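Local atomic coordinates of putative lipoprotein (PDB entry 3JX8), a protein that is of uncertain function but, as a putative lipoprotein with an adhesin-like head domain, may bind lipid or take part in cell adhesion. Residues I18-V29 / T59-P70. Sequence-based numbering, arbitrary orientation.
Sequences IKISDYDEITFV and TEVEGGTLKIYP
Strand 25-29 lies parallel to strand 65-70, their axes 9° apart, near the N-terminal end of a solenoid-like stack of strands, while residues 18-24 run past one side of the hairpin 59-70, I18 at T59, I20 at V61 and Y23 and D24 at G64. Four backbone bonds zip the pair: L66 N to E25 O, T27 N to L66 O, I68 N to T27 O (2.9 Å) and V29 N to I68 O. The last three are nearly linear, and each donor sits almost straight out from its carbonyl. At the C-terminal end of the pairing V29 CB packs on Y69 CB at 3.6 Å.

Just before E25, the type I' turn E62-T65 tucks G64 against the loop, where D24 N donates to G64 O at 3.0 Å. A water ties this corner together, donating hydrogen bonds to D24 OD1 and G63 O and accepting one from T65 OG1.

On the buried face, Y23 lays its ring flat over L66: CB of L66 stands 3.7 Å from the ring centroid, only 8° off the normal, a CH-pi contact, and CD2 of L66 reaches CZ. With CG of Y23 between backbone N and carbonyl carbon (chi1 58°), the ring runs alongside the leucine, pointing the same way. V61 CG2 presses on I20 CB at 3.5 Å, its side chain crossing the isoleucine at about a right angle, and also meets Y23 CD2. On the other face K67 NZ and E62 OE2, 2.6 Å apart, form a salt bridge between the two strands of the hairpin.

Y23 OH is hydrogen-bonded to S93 OG. Strand 33-38 meets Y23, I26 and L66, strand 89-95 meets F28 and I68, and F28 packs edge-to-face with F34. Strand 25-29 is thus flanked in its sheet by strand 65-70 and strand 100-104, from which the parallel ladder continues.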
loop_
_atom_site.group_PDB
_atom_site.type_symbol
_atom_site.label_atom_id
_atom_site.label_comp_id
_atom_site.label_asym_id
_atom_site.label_seq_id
_atom_site.Cartn_x
_atom_site.Cartn_y
_atom_site.Cartn_z
ATOM N N ILE A 18 -28.609 21.543 -8.881
ATOM C CA ILE A 18 -28.196 21.108 -10.210
ATOM C C ILE A 18 -29.030 19.912 -10.644
ATOM O O ILE A 18 -29.147 18.914 -9.925
ATOM C CB ILE A 18 -26.700 20.779 -10.226
ATOM C CG1 ILE A 18 -25.911 22.017 -9.783
ATOM C CG2 ILE A 18 -26.268 20.357 -11.620
ATOM C CD1 ILE A 18 -24.543 21.731 -9.250
ATOM N N LYS A 19 -29.630 20.037 -11.826
ATOM C CA LYS A 19 -30.489 18.990 -12.376
ATOM C C LYS A 19 -29.641 17.790 -12.736
ATOM O O LYS A 19 -28.644 17.916 -13.450
ATOM C CB LYS A 19 -31.240 19.498 -13.626
ATOM C CG LYS A 19 -32.464 18.679 -14.029
ATOM N N ILE A 20 -30.032 16.634 -12.225
ATOM C CA ILE A 20 -29.297 15.416 -12.466
ATOM C C ILE A 20 -30.216 14.201 -12.649
ATOM O O ILE A 20 -31.287 14.151 -12.091
ATOM C CB ILE A 20 -28.317 15.122 -11.306
ATOM C CG1 ILE A 20 -29.044 14.976 -9.973
ATOM C CG2 ILE A 20 -27.282 16.203 -11.180
ATOM C CD1 ILE A 20 -28.202 14.189 -8.940
ATOM N N SER A 21 -29.765 13.218 -13.422
ATOM C CA SER A 21 -30.364 11.875 -13.411
ATOM C C SER A 21 -29.832 11.105 -12.226
ATOM O O SER A 21 -28.859 11.508 -11.584
ATOM C CB SER A 21 -29.920 11.057 -14.620
ATOM O OG SER A 21 -30.099 11.783 -15.805
ATOM N N ASP A 22 -30.435 9.942 -12.006
ATOM C CA ASP A 22 -29.944 9.014 -11.025
ATOM C C ASP A 22 -28.524 8.589 -11.333
ATOM O O ASP A 22 -28.079 8.636 -12.471
ATOM C CB ASP A 22 -30.816 7.755 -10.958
ATOM C CG ASP A 22 -30.567 6.944 -9.684
ATOM O OD1 ASP A 22 -30.364 7.545 -8.614
ATOM O OD2 ASP A 22 -30.584 5.719 -9.748
ATOM N N TYR A 23 -27.831 8.179 -10.287
ATOM C CA TYR A 23 -26.474 7.708 -10.396
ATOM C C TYR A 23 -26.299 6.635 -9.357
ATOM O O TYR A 23 -26.968 6.642 -8.346
ATOM C CB TYR A 23 -25.488 8.870 -10.161
ATOM C CG TYR A 23 -25.621 9.580 -8.815
ATOM C CD1 TYR A 23 -24.926 9.135 -7.700
ATOM C CD2 TYR A 23 -26.433 10.717 -8.670
ATOM C CE1 TYR A 23 -25.027 9.796 -6.472
ATOM C CE2 TYR A 23 -26.522 11.400 -7.450
ATOM C CZ TYR A 23 -25.819 10.930 -6.353
ATOM O OH TYR A 23 -25.909 11.585 -5.143
ATOM N N ASP A 24 -25.407 5.703 -9.632
ATOM C CA ASP A 24 -25.078 4.654 -8.691
ATOM C C ASP A 24 -23.619 4.722 -8.289
ATOM O O ASP A 24 -23.129 3.865 -7.571
ATOM C CB ASP A 24 -25.417 3.279 -9.273
ATOM C CG ASP A 24 -24.608 2.925 -10.506
ATOM O OD1 ASP A 24 -23.683 3.679 -10.905
ATOM O OD2 ASP A 24 -24.904 1.859 -11.092
ATOM N N GLU A 25 -22.931 5.759 -8.746
ATOM C CA GLU A 25 -21.511 5.906 -8.485
ATOM C C GLU A 25 -21.156 7.392 -8.355
ATOM O O GLU A 25 -21.769 8.239 -9.022
ATOM C CB GLU A 25 -20.781 5.219 -9.619
ATOM C CG GLU A 25 -19.303 5.276 -9.546
ATOM C CD GLU A 25 -18.638 4.522 -10.696
ATOM O OE1 GLU A 25 -19.203 3.459 -11.127
ATOM O OE2 GLU A 25 -17.550 5.008 -11.137
ATOM N N ILE A 26 -20.205 7.702 -7.464
ATOM C CA ILE A 26 -19.743 9.080 -7.199
ATOM C C ILE A 26 -18.238 9.173 -7.355
ATOM O O ILE A 26 -17.509 8.395 -6.749
ATOM C CB ILE A 26 -20.091 9.556 -5.776
ATOM C CG1 ILE A 26 -21.617 9.654 -5.562
ATOM C CG2 ILE A 26 -19.427 10.922 -5.485
ATOM C CD1 ILE A 26 -22.036 9.897 -4.063
ATOM N N THR A 27 -17.784 10.131 -8.168
ATOM C CA THR A 27 -16.403 10.570 -8.215
ATOM C C THR A 27 -16.400 11.953 -7.609
ATOM O O THR A 27 -16.954 12.881 -8.207
ATOM C CB THR A 27 -15.903 10.710 -9.662
ATOM O OG1 THR A 27 -15.857 9.425 -10.243
ATOM C CG2 THR A 27 -14.510 11.292 -9.699
ATOM N N PHE A 28 -15.778 12.108 -6.453
ATOM C CA PHE A 28 -15.764 13.379 -5.721
ATOM C C PHE A 28 -14.349 13.756 -5.381
ATOM O O PHE A 28 -13.699 13.052 -4.633
ATOM C CB PHE A 28 -16.549 13.229 -4.433
ATOM C CG PHE A 28 -16.331 14.343 -3.448
ATOM C CD1 PHE A 28 -16.360 15.673 -3.851
ATOM C CD2 PHE A 28 -16.168 14.058 -2.100
ATOM C CE1 PHE A 28 -16.156 16.710 -2.934
ATOM C CE2 PHE A 28 -15.962 15.089 -1.159
ATOM C CZ PHE A 28 -15.966 16.419 -1.591
ATOM N N VAL A 29 -13.857 14.856 -5.921
ATOM C CA VAL A 29 -12.530 15.323 -5.605
ATOM C C VAL A 29 -12.690 16.690 -4.992
ATOM O O VAL A 29 -13.317 17.578 -5.594
ATOM C CB VAL A 29 -11.696 15.490 -6.876
ATOM C CG1 VAL A 29 -10.299 16.096 -6.535
ATOM C CG2 VAL A 29 -11.680 14.180 -7.673
ATOM N N THR A 59 -19.642 19.661 -12.114
ATOM C CA THR A 59 -20.705 19.126 -11.255
ATOM C C THR A 59 -21.802 18.568 -12.143
ATOM O O THR A 59 -22.652 19.313 -12.612
ATOM C CB THR A 59 -21.338 20.207 -10.375
ATOM O OG1 THR A 59 -21.879 21.230 -11.218
ATOM C CG2 THR A 59 -20.350 20.831 -9.418
ATOM N N GLU A 60 -21.787 17.267 -12.409
ATOM C CA GLU A 60 -22.743 16.678 -13.318
ATOM C C GLU A 60 -22.837 15.178 -13.141
ATOM O O GLU A 60 -21.934 14.547 -12.568
ATOM C CB GLU A 60 -22.322 16.954 -14.763
ATOM C CG GLU A 60 -21.065 16.207 -15.186
ATOM C CD GLU A 60 -20.465 16.686 -16.498
ATOM O OE1 GLU A 60 -20.693 17.838 -16.916
ATOM O OE2 GLU A 60 -19.724 15.905 -17.111
ATOM N N VAL A 61 -23.912 14.620 -13.679
ATOM C CA VAL A 61 -24.084 13.193 -13.730
ATOM C C VAL A 61 -23.925 12.783 -15.168
ATOM O O VAL A 61 -24.470 13.391 -16.065
ATOM C CB VAL A 61 -25.447 12.723 -13.173
ATOM C CG1 VAL A 61 -25.691 11.214 -13.504
ATOM C CG2 VAL A 61 -25.506 12.992 -11.669
ATOM N N GLU A 62 -23.175 11.723 -15.381
ATOM C CA GLU A 62 -22.915 11.250 -16.718
ATOM C C GLU A 62 -22.582 9.767 -16.645
ATOM O O GLU A 62 -21.731 9.334 -15.856
ATOM C CB GLU A 62 -21.761 12.064 -17.288
ATOM C CG GLU A 62 -21.109 11.525 -18.532
ATOM C CD GLU A 62 -19.604 11.404 -18.311
ATOM O OE1 GLU A 62 -18.920 12.465 -18.135
ATOM O OE2 GLU A 62 -19.117 10.237 -18.252
ATOM N N GLY A 63 -23.276 8.984 -17.463
ATOM C CA GLY A 63 -23.047 7.547 -17.484
ATOM C C GLY A 63 -23.370 6.942 -16.137
ATOM O O GLY A 63 -22.696 6.040 -15.688
ATOM N N GLY A 64 -24.409 7.465 -15.494
ATOM C CA GLY A 64 -24.783 7.019 -14.175
ATOM C C GLY A 64 -23.809 7.283 -13.053
ATOM O O GLY A 64 -23.903 6.626 -12.017
ATOM N N THR A 65 -22.902 8.243 -13.254
ATOM C CA THR A 65 -21.933 8.653 -12.249
ATOM C C THR A 65 -22.004 10.148 -11.967
ATOM O O THR A 65 -21.936 10.955 -12.890
ATOM C CB THR A 65 -20.508 8.301 -12.707
ATOM O OG1 THR A 65 -20.443 6.888 -12.906
ATOM C CG2 THR A 65 -19.463 8.694 -11.677
ATOM N N LEU A 66 -22.154 10.497 -10.687
ATOM C CA LEU A 66 -22.060 11.859 -10.222
ATOM C C LEU A 66 -20.581 12.213 -10.146
ATOM O O LEU A 66 -19.793 11.547 -9.463
ATOM C CB LEU A 66 -22.735 12.032 -8.850
ATOM C CG LEU A 66 -22.546 13.399 -8.181
ATOM C CD1 LEU A 66 -23.198 14.512 -8.992
ATOM C CD2 LEU A 66 -23.052 13.377 -6.726
ATOM N N LYS A 67 -20.222 13.270 -10.842
ATOM C CA LYS A 67 -18.868 13.736 -10.917
ATOM C C LYS A 67 -18.795 15.167 -10.419
ATOM O O LYS A 67 -19.453 16.061 -10.999
ATOM C CB LYS A 67 -18.413 13.673 -12.362
ATOM C CG LYS A 67 -18.385 12.271 -12.925
ATOM C CD LYS A 67 -18.123 12.314 -14.425
ATOM C CE LYS A 67 -18.108 10.917 -15.031
ATOM N NZ LYS A 67 -17.419 10.871 -16.388
ATOM N N ILE A 68 -18.012 15.379 -9.353
ATOM C CA ILE A 68 -17.763 16.701 -8.764
ATOM C C ILE A 68 -16.255 16.832 -8.556
ATOM O O ILE A 68 -15.667 16.129 -7.732
ATOM C CB ILE A 68 -18.532 16.909 -7.430
ATOM C CG1 ILE A 68 -20.038 16.893 -7.707
ATOM C CG2 ILE A 68 -18.130 18.242 -6.729
ATOM C CD1 ILE A 68 -20.935 16.951 -6.465
ATOM N N TYR A 69 -15.617 17.706 -9.313
ATOM C CA TYR A 69 -14.184 17.908 -9.155
ATOM C C TYR A 69 -13.746 19.187 -9.834
ATOM O O TYR A 69 -14.444 19.674 -10.731
ATOM C CB TYR A 69 -13.424 16.709 -9.738
ATOM C CG TYR A 69 -13.818 16.367 -11.143
ATOM C CD1 TYR A 69 -13.270 17.049 -12.200
ATOM C CD2 TYR A 69 -14.697 15.343 -11.419
ATOM C CE1 TYR A 69 -13.610 16.764 -13.492
ATOM C CE2 TYR A 69 -15.051 15.047 -12.747
ATOM C CZ TYR A 69 -14.506 15.773 -13.757
ATOM O OH TYR A 69 -14.811 15.526 -15.075
ATOM N N PRO A 70 -12.592 19.744 -9.412
ATOM C CA PRO A 70 -12.057 20.918 -10.089
ATOM C C PRO A 70 -11.713 20.622 -11.528
ATOM O O PRO A 70 -11.226 19.535 -11.833
ATOM C CB PRO A 70 -10.797 21.256 -9.298
ATOM C CG PRO A 70 -10.985 20.596 -7.983
ATOM C CD PRO A 70 -11.755 19.355 -8.265
HETATM O O HOH W 1 -25.910 16.730 -14.780
HETATM O O HOH W 2 -22.070 4.666 -13.167
#